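Local atomic coordinates of CRISPR-associated endonuclease Cas1 (Thermotoga maritima, PDB entry 4XTK), a protein that probably cuts double-stranded DNA as a metal-dependent endonuclease in CRISPR adaptive immunity, acting as a homodimer that assembles with Cas2. Residues R56-L61 against G79-R84; H69-N72 against Y76-G79; F118-D123 against A235-P240; E161-I166 against V242-F247. All coordinates share one frame; numbering follows the deposited sequence.

Contact 1 of 4, residues R56-L61 against G79-R84; sequences RFLEFL and GTFYPR
Leu58 lies over one face of the Phe81 ring, and this pair is the tight part of the contact between helix 55-63 and strand 77-83. The CD2 methyl of Leu58 sits 3.8 Å from the centroid of the Phe81 ring and only 9° off its normal, a CH-pi contact centred on the ring. CD1 of the same leucine reaches toward the CD1-CE1 side, while Leu58 CB comes to 3.7 Å from Phe81 CZ, so the side chain spans the ring from its middle to its far end. With its CG anti to the backbone N (chi1 168°), the Phe81 ring extends toward the helix. One turn on, the contact is looser: Leu61 comes nearest to 79-84 through its carbonyl O, 4.2 Å from Pro83 CG. No hydrogen bond joins the segments. Their touching residues are all buried, and the solvent side belongs to Arg56 and Arg84. In the N-terminal beta domain of Cas1, Leu61 and Phe81 both also touch Ile68 of strand 68-71, and another flank of the helix, through Phe57 and Phe60, packs on strands 17-21 and 26-29. Strand 77-83 itself pairs antiparallel with a strand of the second subunit, carrying the sheet across the dimer interface.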
loop_
_atom_site.group_PDB
_atom_site.type_symbol
_atom_site.label_atom_id
_atom_site.label_comp_id
_atom_site.label_asym_id
_atom_site.label_seq_id
_atom_site.Cartn_x
_atom_site.Cartn_y
_atom_site.Cartn_z
ATOM N N ARG E 56 16.194 -13.691 -9.166
ATOM C CA ARG E 56 16.093 -13.866 -10.613
ATOM C C ARG E 56 14.636 -13.961 -11.057
ATOM O O ARG E 56 14.271 -13.492 -12.134
ATOM C CB ARG E 56 16.864 -15.104 -11.071
ATOM C CG ARG E 56 16.712 -15.393 -12.559
ATOM C CD ARG E 56 17.379 -16.700 -12.970
ATOM N NE ARG E 56 18.484 -16.481 -13.902
ATOM C CZ ARG E 56 18.351 -16.434 -15.225
ATOM N NH1 ARG E 56 17.158 -16.590 -15.778
ATOM N NH2 ARG E 56 19.415 -16.232 -15.996
ATOM N N PHE E 57 13.804 -14.565 -10.215
ATOM C CA PHE E 57 12.371 -14.636 -10.471
ATOM C C PHE E 57 11.724 -13.257 -10.352
ATOM O O PHE E 57 10.857 -12.902 -11.151
ATOM C CB PHE E 57 11.701 -15.616 -9.510
ATOM C CG PHE E 57 10.203 -15.617 -9.595
ATOM C CD1 PHE E 57 9.552 -16.308 -10.604
ATOM C CD2 PHE E 57 9.445 -14.927 -8.665
ATOM C CE1 PHE E 57 8.167 -16.309 -10.680
ATOM C CE2 PHE E 57 8.063 -14.926 -8.737
ATOM C CZ PHE E 57 7.423 -15.616 -9.744
ATOM N N LEU E 58 12.145 -12.490 -9.347
ATOM C CA LEU E 58 11.662 -11.123 -9.175
ATOM C C LEU E 58 12.102 -10.249 -10.351
ATOM O O LEU E 58 11.351 -9.388 -10.813
ATOM C CB LEU E 58 12.162 -10.530 -7.854
ATOM C CG LEU E 58 11.606 -11.162 -6.574
ATOM C CD1 LEU E 58 12.070 -10.407 -5.327
ATOM C CD2 LEU E 58 10.091 -11.239 -6.629
ATOM N N GLU E 59 13.320 -10.481 -10.832
ATOM C CA GLU E 59 13.818 -9.779 -12.011
ATOM C C GLU E 59 12.942 -10.073 -13.223
ATOM O O GLU E 59 12.729 -9.205 -14.068
ATOM C CB GLU E 59 15.269 -10.166 -12.304
ATOM C CG GLU E 59 16.265 -9.618 -11.297
ATOM C CD GLU E 59 17.687 -10.080 -11.559
ATOM O OE1 GLU E 59 17.918 -10.765 -12.579
ATOM O OE2 GLU E 59 18.574 -9.759 -10.741
ATOM N N PHE E 60 12.428 -11.296 -13.297
ATOM C CA PHE E 60 11.569 -11.691 -14.406
ATOM C C PHE E 60 10.227 -10.969 -14.343
ATOM O O PHE E 60 9.804 -10.345 -15.314
ATOM C CB PHE E 60 11.354 -13.204 -14.407
ATOM C CG PHE E 60 10.470 -13.685 -15.519
ATOM C CD1 PHE E 60 10.959 -13.806 -16.804
ATOM C CD2 PHE E 60 9.144 -14.007 -15.281
ATOM C CE1 PHE E 60 10.148 -14.249 -17.826
ATOM C CE2 PHE E 60 8.328 -14.449 -16.301
ATOM C CZ PHE E 60 8.832 -14.569 -17.573
ATOM N N LEU E 61 9.567 -11.057 -13.191
ATOM C CA LEU E 61 8.319 -10.336 -12.959
ATOM C C LEU E 61 8.488 -8.843 -13.203
ATOM O O LEU E 61 7.608 -8.191 -13.762
ATOM C CB LEU E 61 7.815 -10.567 -11.535
ATOM C CG LEU E 61 7.266 -11.950 -11.184
ATOM C CD1 LEU E 61 6.624 -11.899 -9.813
ATOM C CD2 LEU E 61 6.276 -12.420 -12.227
ATOM N N GLY E 79 2.010 -7.925 2.224
ATOM C CA GLY E 79 2.767 -6.991 1.407
ATOM C C GLY E 79 2.869 -7.368 -0.065
ATOM O O GLY E 79 2.411 -8.427 -0.487
ATOM N N THR E 80 3.482 -6.489 -0.850
ATOM C CA THR E 80 3.554 -6.662 -2.296
ATOM C C THR E 80 4.960 -6.402 -2.811
ATOM O O THR E 80 5.644 -5.498 -2.328
ATOM C CB THR E 80 2.568 -5.709 -3.022
ATOM O OG1 THR E 80 1.217 -6.067 -2.700
ATOM C CG2 THR E 80 2.755 -5.751 -4.539
ATOM N N PHE E 81 5.393 -7.193 -3.788
ATOM C CA PHE E 81 6.597 -6.852 -4.532
ATOM C C PHE E 81 6.196 -6.017 -5.741
ATOM O O PHE E 81 5.558 -6.510 -6.672
ATOM C CB PHE E 81 7.355 -8.104 -4.977
ATOM C CG PHE E 81 8.431 -7.828 -5.989
ATOM C CD1 PHE E 81 9.671 -7.355 -5.590
ATOM C CD2 PHE E 81 8.194 -8.020 -7.344
ATOM C CE1 PHE E 81 10.658 -7.086 -6.523
ATOM C CE2 PHE E 81 9.172 -7.750 -8.280
ATOM C CZ PHE E 81 10.406 -7.286 -7.871
ATOM N N TYR E 82 6.562 -4.743 -5.717
ATOM C CA TYR E 82 6.273 -3.857 -6.835
ATOM C C TYR E 82 7.506 -3.715 -7.710
ATOM O O TYR E 82 8.565 -3.312 -7.227
ATOM C CB TYR E 82 5.824 -2.474 -6.350
ATOM C CG TYR E 82 4.450 -2.417 -5.717
ATOM C CD1 TYR E 82 3.301 -2.336 -6.498
ATOM C CD2 TYR E 82 4.304 -2.412 -4.334
ATOM C CE1 TYR E 82 2.043 -2.270 -5.915
ATOM C CE2 TYR E 82 3.054 -2.336 -3.745
ATOM C CZ TYR E 82 1.927 -2.272 -4.537
ATOM O OH TYR E 82 0.687 -2.205 -3.940
ATOM N N PRO E 83 7.378 -4.050 -9.001
ATOM C CA PRO E 83 8.484 -3.800 -9.929
ATOM C C PRO E 83 8.697 -2.302 -10.062
ATOM O O PRO E 83 7.793 -1.537 -9.714
ATOM C CB PRO E 83 7.998 -4.411 -11.248
ATOM C CG PRO E 83 6.850 -5.301 -10.874
ATOM C CD PRO E 83 6.224 -4.668 -9.670
ATOM N N ARG E 84 9.867 -1.898 -10.541
ATOM C CA ARG E 84 10.160 -0.495 -10.795
ATOM C C ARG E 84 8.998 0.144 -11.545
ATOM O O ARG E 84 8.394 1.094 -11.056
ATOM C CB ARG E 84 11.471 -0.356 -11.569
ATOM C CG ARG E 84 11.870 1.067 -11.881
ATOM C CD ARG E 84 13.222 1.075 -12.561
ATOM N NE ARG E 84 13.488 2.299 -13.306
ATOM C CZ ARG E 84 12.956 2.578 -14.492
ATOM N NH1 ARG E 84 12.119 1.719 -15.060
ATOM N NH2 ARG E 84 13.255 3.717 -15.108
#

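Contact 2 of 4, residues H69-N72 against Y76-G79; sequences HFFN and YYVG
Phe70 and Gly79 form an antiparallel hydrogen-bonded pair in the beta hairpin of strands 68-71 and 77-83, and the register slips by one residue before the next pair, Phe71 with Tyr77, making a beta bulge. Phe70 uses both its backbone polar groups across the hairpin. Its N donates to Gly79 O at 2.8 Å, and its O accepts from Val78 N at 3.0 Å. Toward the turn, Asn72 grips Tyr76 twice: Asn72 N donates to Tyr76 O at 2.9 Å, and Tyr76 N donates to Asn72 OD1 at 2.8 Å. The second bond reaches OD1 from above the carbonyl plane, 48° out of it. Asn72 CG lies between its backbone N and carbonyl carbon (chi1 67°), which brings OD1 to the Tyr76 amide; OD1 also takes a weak bond from Gly75 N. The polar ends of His69 and Tyr77 are engaged further along the strand, where His69 ND1 and Tyr77 OH both bond to Thr80 OG1. Lys55 and Ser62 of the second subunit bond to the carbonyls of Phe71 and Val78. On the face bearing Phe71 and Tyr77, the two rings meet obliquely with planes at 54°, and Phe71 CE2 packs 3.6 Å from Tyr77 CB.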
loop_
_atom_site.group_PDB
_atom_site.type_symbol
_atom_site.label_atom_id
_atom_site.label_comp_id
_atom_site.label_asym_id
_atom_site.label_seq_id
_atom_site.Cartn_x
_atom_site.Cartn_y
_atom_site.Cartn_z
ATOM N N HIS E 69 1.543 -10.071 -5.108
ATOM C CA HIS E 69 1.004 -9.792 -3.778
ATOM C C HIS E 69 1.091 -11.025 -2.882
ATOM O O HIS E 69 0.829 -12.144 -3.324
ATOM C CB HIS E 69 -0.452 -9.330 -3.864
ATOM C CG HIS E 69 -0.683 -8.208 -4.825
ATOM N ND1 HIS E 69 -0.266 -6.918 -4.576
ATOM C CD2 HIS E 69 -1.308 -8.177 -6.025
ATOM C CE1 HIS E 69 -0.610 -6.143 -5.590
ATOM N NE2 HIS E 69 -1.247 -6.881 -6.481
ATOM N N PHE E 70 1.443 -10.814 -1.619
ATOM C CA PHE E 70 1.604 -11.919 -0.684
ATOM C C PHE E 70 0.554 -11.887 0.430
ATOM O O PHE E 70 0.265 -10.833 1.000
ATOM C CB PHE E 70 3.018 -11.901 -0.086
ATOM C CG PHE E 70 4.103 -12.153 -1.095
ATOM C CD1 PHE E 70 4.485 -13.446 -1.408
ATOM C CD2 PHE E 70 4.735 -11.099 -1.736
ATOM C CE1 PHE E 70 5.481 -13.682 -2.336
ATOM C CE2 PHE E 70 5.732 -11.330 -2.666
ATOM C CZ PHE E 70 6.104 -12.620 -2.967
ATOM N N PHE E 71 -0.012 -13.054 0.729
ATOM C CA PHE E 71 -0.997 -13.201 1.800
ATOM C C PHE E 71 -0.624 -14.366 2.720
ATOM O O PHE E 71 -0.023 -15.344 2.282
ATOM C CB PHE E 71 -2.397 -13.415 1.219
ATOM C CG PHE E 71 -2.850 -12.312 0.306
ATOM C CD1 PHE E 71 -2.486 -12.309 -1.032
ATOM C CD2 PHE E 71 -3.646 -11.282 0.782
ATOM C CE1 PHE E 71 -2.897 -11.294 -1.873
ATOM C CE2 PHE E 71 -4.062 -10.266 -0.053
ATOM C CZ PHE E 71 -3.689 -10.273 -1.383
ATOM N N ASN E 72 -0.976 -14.260 3.994
ATOM C CA ASN E 72 -0.623 -15.298 4.951
ATOM C C ASN E 72 -1.660 -16.424 5.003
ATOM O O ASN E 72 -2.547 -16.503 4.149
ATOM C CB ASN E 72 -0.416 -14.697 6.349
ATOM C CG ASN E 72 -1.698 -14.139 6.969
ATOM O OD1 ASN E 72 -2.814 -14.457 6.550
ATOM N ND2 ASN E 72 -1.532 -13.314 7.997
ATOM N N TYR E 76 -4.644 -12.871 5.157
ATOM C CA TYR E 76 -4.397 -11.472 5.438
ATOM C C TYR E 76 -3.183 -11.008 4.656
ATOM O O TYR E 76 -2.200 -11.738 4.516
ATOM C CB TYR E 76 -4.197 -11.234 6.936
ATOM C CG TYR E 76 -4.317 -9.777 7.314
ATOM C CD1 TYR E 76 -5.532 -9.108 7.191
ATOM C CD2 TYR E 76 -3.224 -9.069 7.795
ATOM C CE1 TYR E 76 -5.655 -7.775 7.531
ATOM C CE2 TYR E 76 -3.339 -7.734 8.141
ATOM C CZ TYR E 76 -4.555 -7.090 8.004
ATOM O OH TYR E 76 -4.669 -5.760 8.346
ATOM N N TYR E 77 -3.259 -9.777 4.168
ATOM C CA TYR E 77 -2.277 -9.227 3.254
ATOM C C TYR E 77 -1.023 -8.803 4.005
ATOM O O TYR E 77 -1.092 -7.996 4.930
ATOM C CB TYR E 77 -2.914 -8.057 2.505
ATOM C CG TYR E 77 -1.968 -7.209 1.710
ATOM C CD1 TYR E 77 -1.352 -7.700 0.563
ATOM C CD2 TYR E 77 -1.709 -5.901 2.087
ATOM C CE1 TYR E 77 -0.483 -6.919 -0.170
ATOM C CE2 TYR E 77 -0.847 -5.112 1.361
ATOM C CZ TYR E 77 -0.237 -5.619 0.234
ATOM O OH TYR E 77 0.620 -4.815 -0.483
ATOM N N VAL E 78 0.107 -9.426 3.677
ATOM C CA VAL E 78 1.379 -9.056 4.294
ATOM C C VAL E 78 2.127 -7.946 3.548
ATOM O O VAL E 78 2.815 -7.132 4.166
ATOM C CB VAL E 78 2.298 -10.292 4.476
ATOM C CG1 VAL E 78 1.530 -11.398 5.174
ATOM C CG2 VAL E 78 2.840 -10.781 3.163
ATOM N N GLY E 79 2.010 -7.925 2.224
ATOM C CA GLY E 79 2.767 -6.991 1.407
ATOM C C GLY E 79 2.869 -7.368 -0.065
ATOM O O GLY E 79 2.411 -8.427 -0.487
#

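Contact 3 of 4, residues F118-D123 against A235-P240; sequences FQNMVD and AELFKP
Asn120 and Leu237 supply the polar link between two parallel helical segments, 118-123 and 235-240, whose short axes approach to 8.3 Å. The amide nitrogen Asn120 ND2 donates to Leu237 O at 2.6 Å, with an N-H...O angle of 147° and the donor tilted 22° from the carbonyl plane. Asn120 CG is anti to its own carbonyl carbon (chi1 -71°), and the amide extends across the groove to this acceptor; its other end, OD1, takes a weak bond from Arg116.

The apolar part is lighter. Pro240 turns its ring toward helix 103-127, where Pro240 CG lies 4.3 Å from Met121 CG. Van der Waals contacts with polar atoms add to it: Pro240 CB is 4.3 Å from Asn120 O, and Leu237 CB is 3.8 Å from Asn120 ND2.

Within 235-240, Lys239 NZ and Glu236 OE1 form a salt bridge at 3.3 Å, weak as a hydrogen bond. Glu236 is also bridged to Arg159, and its side chain touches Glu155 and His221, the other two manganese ligands inferred by similarity.

Helix 230-252 is kinked here, the N of Leu237 and that of Pro240 having no bond to the preceding turn. In this irregular stretch the amide of Asn120 ties helix 103-127 to the backbone carbonyl of Leu237, next to the probable metal ligand Glu236.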
loop_
_atom_site.group_PDB
_atom_site.type_symbol
_atom_site.label_atom_id
_atom_site.label_comp_id
_atom_site.label_asym_id
_atom_site.label_seq_id
_atom_site.Cartn_x
_atom_site.Cartn_y
_atom_site.Cartn_z
ATOM N N PHE E 118 -30.732 -2.651 5.367
ATOM C CA PHE E 118 -32.100 -2.717 5.856
ATOM C C PHE E 118 -32.803 -3.960 5.338
ATOM O O PHE E 118 -33.517 -4.630 6.079
ATOM C CB PHE E 118 -32.893 -1.465 5.455
ATOM C CG PHE E 118 -32.574 -0.249 6.278
ATOM C CD1 PHE E 118 -31.547 -0.265 7.203
ATOM C CD2 PHE E 118 -33.312 0.908 6.137
ATOM C CE1 PHE E 118 -31.252 0.854 7.960
ATOM C CE2 PHE E 118 -33.021 2.027 6.893
ATOM C CZ PHE E 118 -31.990 1.996 7.805
ATOM N N GLN E 119 -32.606 -4.272 4.063
ATOM C CA GLN E 119 -33.319 -5.401 3.486
ATOM C C GLN E 119 -32.784 -6.713 4.052
ATOM O O GLN E 119 -33.542 -7.660 4.254
ATOM C CB GLN E 119 -33.228 -5.392 1.961
ATOM C CG GLN E 119 -34.207 -6.362 1.313
ATOM C CD GLN E 119 -35.639 -6.164 1.809
ATOM O OE1 GLN E 119 -36.142 -5.041 1.874
ATOM N NE2 GLN E 119 -36.291 -7.262 2.178
ATOM N N ASN E 120 -31.488 -6.755 4.334
ATOM C CA ASN E 120 -30.898 -7.915 4.980
ATOM C C ASN E 120 -31.437 -8.092 6.391
ATOM O O ASN E 120 -31.716 -9.215 6.817
ATOM C CB ASN E 120 -29.379 -7.804 5.008
ATOM C CG ASN E 120 -28.763 -7.976 3.638
ATOM O OD1 ASN E 120 -29.456 -8.296 2.666
ATOM N ND2 ASN E 120 -27.453 -7.780 3.554
ATOM N N MET E 121 -31.582 -6.980 7.108
ATOM C CA MET E 121 -32.195 -6.995 8.431
ATOM C C MET E 121 -33.611 -7.567 8.365
ATOM O O MET E 121 -33.970 -8.450 9.145
ATOM C CB MET E 121 -32.227 -5.587 9.040
ATOM C CG MET E 121 -30.920 -5.134 9.677
ATOM S SD MET E 121 -31.075 -3.573 10.583
ATOM C CE MET E 121 -30.295 -2.406 9.483
ATOM N N VAL E 122 -34.407 -7.063 7.429
ATOM C CA VAL E 122 -35.791 -7.498 7.291
ATOM C C VAL E 122 -35.886 -8.973 6.917
ATOM O O VAL E 122 -36.705 -9.710 7.473
ATOM C CB VAL E 122 -36.539 -6.657 6.239
ATOM C CG1 VAL E 122 -37.834 -7.330 5.828
ATOM C CG2 VAL E 122 -36.803 -5.265 6.775
ATOM N N ASP E 123 -35.042 -9.404 5.985
ATOM C CA ASP E 123 -35.054 -10.795 5.547
ATOM C C ASP E 123 -34.689 -11.750 6.685
ATOM O O ASP E 123 -35.304 -12.811 6.833
ATOM C CB ASP E 123 -34.107 -10.996 4.361
ATOM C CG ASP E 123 -34.638 -10.379 3.080
ATOM O OD1 ASP E 123 -35.851 -10.078 3.023
ATOM O OD2 ASP E 123 -33.848 -10.205 2.126
ATOM N N ALA E 235 -19.367 -4.254 5.923
ATOM C CA ALA E 235 -19.763 -5.164 7.001
ATOM C C ALA E 235 -21.216 -4.972 7.448
ATOM O O ALA E 235 -21.831 -5.897 7.975
ATOM C CB ALA E 235 -18.836 -5.000 8.194
ATOM N N GLU E 236 -21.762 -3.778 7.238
ATOM C CA GLU E 236 -23.138 -3.497 7.642
ATOM C C GLU E 236 -24.134 -4.427 6.950
ATOM O O GLU E 236 -25.201 -4.719 7.486
ATOM C CB GLU E 236 -23.504 -2.036 7.353
ATOM C CG GLU E 236 -22.648 -0.996 8.071
ATOM C CD GLU E 236 -22.941 -0.872 9.565
ATOM O OE1 GLU E 236 -23.569 -1.784 10.143
ATOM O OE2 GLU E 236 -22.536 0.153 10.164
ATOM N N LEU E 237 -23.771 -4.898 5.765
ATOM C CA LEU E 237 -24.647 -5.761 4.990
ATOM C C LEU E 237 -24.682 -7.180 5.540
ATOM O O LEU E 237 -25.684 -7.882 5.413
ATOM C CB LEU E 237 -24.203 -5.801 3.527
ATOM C CG LEU E 237 -24.654 -4.685 2.581
ATOM C CD1 LEU E 237 -24.034 -3.347 2.950
ATOM C CD2 LEU E 237 -24.323 -5.057 1.144
ATOM N N PHE E 238 -23.551 -7.621 6.075
ATOM C CA PHE E 238 -23.389 -9.022 6.434
ATOM C C PHE E 238 -23.515 -9.340 7.920
ATOM O O PHE E 238 -23.373 -10.498 8.320
ATOM C CB PHE E 238 -22.057 -9.505 5.878
ATOM C CG PHE E 238 -21.952 -9.326 4.399
ATOM C CD1 PHE E 238 -22.439 -10.293 3.542
ATOM C CD2 PHE E 238 -21.419 -8.163 3.862
ATOM C CE1 PHE E 238 -22.372 -10.122 2.176
ATOM C CE2 PHE E 238 -21.349 -7.985 2.504
ATOM C CZ PHE E 238 -21.827 -8.965 1.657
ATOM N N LYS E 239 -23.774 -8.321 8.731
ATOM C CA LYS E 239 -23.901 -8.508 10.174
ATOM C C LYS E 239 -25.017 -9.504 10.562
ATOM O O LYS E 239 -24.811 -10.349 11.442
ATOM C CB LYS E 239 -24.119 -7.154 10.867
ATOM C CG LYS E 239 -22.834 -6.396 11.171
ATOM C CD LYS E 239 -23.094 -4.985 11.711
ATOM C CE LYS E 239 -21.788 -4.352 12.195
ATOM N NZ LYS E 239 -21.968 -2.979 12.728
ATOM N N PRO E 240 -26.204 -9.408 9.929
ATOM C CA PRO E 240 -27.208 -10.428 10.256
ATOM C C PRO E 240 -26.840 -11.871 9.880
ATOM O O PRO E 240 -26.946 -12.754 10.731
ATOM C CB PRO E 240 -28.433 -9.975 9.454
ATOM C CG PRO E 240 -28.247 -8.522 9.272
ATOM C CD PRO E 240 -26.777 -8.324 9.111
#

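Contact 4 of 4, residues E161-I166 against V242-F247; sequences EYYSMI and VVDRLF
Asp244 faces the ends of two tyrosines from helix 148-166 and has by far the most surface buried in this contact. Tyr162 OH donates to Asp244 OD2 at 2.5 Å, the two side chains arriving from opposite directions. The hydroxyl meets OD2 on the anti side, 24° out of the carboxylate plane, while OD2 lies in the plane of the Tyr162 ring at its edge. With CG anti to the backbone N (chi1 159°), Tyr162 carries its hydroxyl toward segment 242-247, whose short axis lies 12.5 Å from that of 161-166. Tyr163 approaches the other oxygen: its ring edge puts Tyr163 CE1 at 3.7 Å from Asp244 OD1, with ring and carboxylate planes 72° apart.

Ile166 adds the apolar share one turn on, its CG2 methyl 4.3 Å from Phe247 CE2, at the edge of that ring. Phe124 of helix 103-127 touches Tyr162 and Ile166, and Ile193 of helix 188-208 touches Tyr163 and Phe247.

Across this wide separation the helices thus meet largely through the two tyrosine side chains and a buried carboxylate. The hydroxyl of Tyr162 gives that carboxylate a polar partner, which would be expected to stabilise its negative charge inside the helical domain.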
loop_
_atom_site.group_PDB
_atom_site.type_symbol
_atom_site.label_atom_id
_atom_site.label_comp_id
_atom_site.label_asym_id
_atom_site.label_seq_id
_atom_site.Cartn_x
_atom_site.Cartn_y
_atom_site.Cartn_z
ATOM N N GLU E 161 -33.172 -1.037 16.899
ATOM C CA GLU E 161 -34.533 -1.562 16.874
ATOM C C GLU E 161 -34.534 -3.015 16.401
ATOM O O GLU E 161 -35.263 -3.866 16.921
ATOM C CB GLU E 161 -35.421 -0.703 15.971
ATOM C CG GLU E 161 -36.793 -1.279 15.717
ATOM C CD GLU E 161 -37.595 -1.430 16.991
ATOM O OE1 GLU E 161 -37.354 -0.648 17.935
ATOM O OE2 GLU E 161 -38.464 -2.328 17.053
ATOM N N TYR E 162 -33.707 -3.280 15.400
ATOM C CA TYR E 162 -33.539 -4.615 14.869
ATOM C C TYR E 162 -33.043 -5.561 15.960
ATOM O O TYR E 162 -33.536 -6.683 16.090
ATOM C CB TYR E 162 -32.574 -4.572 13.686
ATOM C CG TYR E 162 -31.916 -5.883 13.353
ATOM C CD1 TYR E 162 -32.528 -6.794 12.506
ATOM C CD2 TYR E 162 -30.670 -6.203 13.873
ATOM C CE1 TYR E 162 -31.921 -7.994 12.196
ATOM C CE2 TYR E 162 -30.056 -7.398 13.571
ATOM C CZ TYR E 162 -30.685 -8.288 12.731
ATOM O OH TYR E 162 -30.073 -9.472 12.425
ATOM N N TYR E 163 -32.082 -5.094 16.752
ATOM C CA TYR E 163 -31.532 -5.887 17.848
ATOM C C TYR E 163 -32.577 -6.195 18.927
ATOM O O TYR E 163 -32.569 -7.283 19.512
ATOM C CB TYR E 163 -30.329 -5.170 18.463
ATOM C CG TYR E 163 -29.033 -5.451 17.742
ATOM C CD1 TYR E 163 -28.731 -6.732 17.300
ATOM C CD2 TYR E 163 -28.113 -4.435 17.491
ATOM C CE1 TYR E 163 -27.546 -7.001 16.636
ATOM C CE2 TYR E 163 -26.923 -4.696 16.825
ATOM C CZ TYR E 163 -26.647 -5.982 16.400
ATOM O OH TYR E 163 -25.473 -6.261 15.739
ATOM N N SER E 164 -33.475 -5.248 19.178
ATOM C CA SER E 164 -34.570 -5.466 20.116
ATOM C C SER E 164 -35.496 -6.560 19.611
ATOM O O SER E 164 -36.037 -7.332 20.400
ATOM C CB SER E 164 -35.366 -4.180 20.349
ATOM O OG SER E 164 -34.607 -3.235 21.082
ATOM N N MET E 165 -35.677 -6.629 18.295
ATOM C CA MET E 165 -36.530 -7.658 17.717
ATOM C C MET E 165 -35.823 -9.005 17.774
ATOM O O MET E 165 -36.466 -10.045 17.893
ATOM C CB MET E 165 -36.917 -7.315 16.277
ATOM C CG MET E 165 -37.707 -6.016 16.116
ATOM S SD MET E 165 -39.220 -5.948 17.104
ATOM C CE MET E 165 -40.005 -7.501 16.683
ATOM N N ILE E 166 -34.496 -8.975 17.702
ATOM C CA ILE E 166 -33.688 -10.191 17.782
ATOM C C ILE E 166 -33.809 -10.824 19.165
ATOM O O ILE E 166 -33.774 -12.043 19.306
ATOM C CB ILE E 166 -32.201 -9.899 17.468
ATOM C CG1 ILE E 166 -32.028 -9.547 15.993
ATOM C CG2 ILE E 166 -31.326 -11.087 17.799
ATOM C CD1 ILE E 166 -32.473 -10.634 15.063
ATOM N N VAL E 242 -23.989 -13.380 9.134
ATOM C CA VAL E 242 -22.803 -13.953 9.753
ATOM C C VAL E 242 -22.859 -13.853 11.272
ATOM O O VAL E 242 -23.005 -14.860 11.960
ATOM C CB VAL E 242 -21.518 -13.273 9.259
ATOM C CG1 VAL E 242 -20.318 -13.896 9.925
ATOM C CG2 VAL E 242 -21.406 -13.391 7.751
ATOM N N VAL E 243 -22.757 -12.634 11.788
ATOM C CA VAL E 243 -22.684 -12.405 13.230
ATOM C C VAL E 243 -23.949 -12.794 13.997
ATOM O O VAL E 243 -23.876 -13.519 14.990
ATOM C CB VAL E 243 -22.385 -10.931 13.539
ATOM C CG1 VAL E 243 -22.340 -10.704 15.041
ATOM C CG2 VAL E 243 -21.078 -10.506 12.885
ATOM N N ASP E 244 -25.102 -12.309 13.543
ATOM C CA ASP E 244 -26.345 -12.495 14.291
ATOM C C ASP E 244 -26.845 -13.940 14.252
ATOM O O ASP E 244 -27.289 -14.483 15.267
ATOM C CB ASP E 244 -27.430 -11.554 13.765
ATOM C CG ASP E 244 -27.040 -10.092 13.884
ATOM O OD1 ASP E 244 -26.126 -9.775 14.679
ATOM O OD2 ASP E 244 -27.651 -9.258 13.185
ATOM N N ARG E 245 -26.780 -14.556 13.078
ATOM C CA ARG E 245 -27.118 -15.965 12.950
ATOM C C ARG E 245 -26.260 -16.800 13.896
ATOM O O ARG E 245 -26.751 -17.709 14.566
ATOM C CB ARG E 245 -26.932 -16.439 11.507
ATOM C CG ARG E 245 -26.950 -17.955 11.345
ATOM C CD ARG E 245 -27.233 -18.345 9.905
ATOM N NE ARG E 245 -28.540 -17.863 9.463
ATOM C CZ ARG E 245 -28.759 -17.241 8.308
ATOM N NH1 ARG E 245 -27.753 -17.022 7.467
ATOM N NH2 ARG E 245 -29.986 -16.839 7.992
ATOM N N LEU E 246 -24.978 -16.463 13.956
ATOM C CA LEU E 246 -24.035 -17.164 14.812
ATOM C C LEU E 246 -24.363 -16.939 16.286
ATOM O O LEU E 246 -24.292 -17.863 17.095
ATOM C CB LEU E 246 -22.615 -16.703 14.504
ATOM C CG LEU E 246 -21.458 -17.579 14.949
ATOM C CD1 LEU E 246 -21.617 -18.965 14.354
ATOM C CD2 LEU E 246 -20.157 -16.939 14.503
ATOM N N PHE E 247 -24.730 -15.707 16.624
ATOM C CA PHE E 247 -25.051 -15.347 18.005
ATOM C C PHE E 247 -26.253 -16.123 18.527
ATOM O O PHE E 247 -26.212 -16.679 19.626
ATOM C CB PHE E 247 -25.306 -13.841 18.124
ATOM C CG PHE E 247 -26.134 -13.464 19.312
ATOM C CD1 PHE E 247 -25.612 -13.545 20.592
ATOM C CD2 PHE E 247 -27.443 -13.035 19.151
ATOM C CE1 PHE E 247 -26.383 -13.208 21.693
ATOM C CE2 PHE E 247 -28.219 -12.693 20.251
ATOM C CZ PHE E 247 -27.687 -12.779 21.520
#

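Overall arrangement
The four contacts fall into two pairs on opposite sides of the chain's centre. Contacts 1 and 2 share Gly79 and strand 77-83, touch where Phe81 CB packs 4.3 Å from Phe70 CE2, and both reach the second subunit. Contacts 3 and 4, with centres 9 Å apart, follow one another along helix 230-252, where Lys239 O probably accepts from Asp244 N at 2.9 Å; Tyr162 also packs on Met121 and Pro240. Contact 3 contains Glu236 of the probable manganese site, and the side chain of Tyr163 in contact 4 is about 7 Å from the side chain of Glu236. Contact 2 stays about 13 Å from contact 3 between nearest atoms.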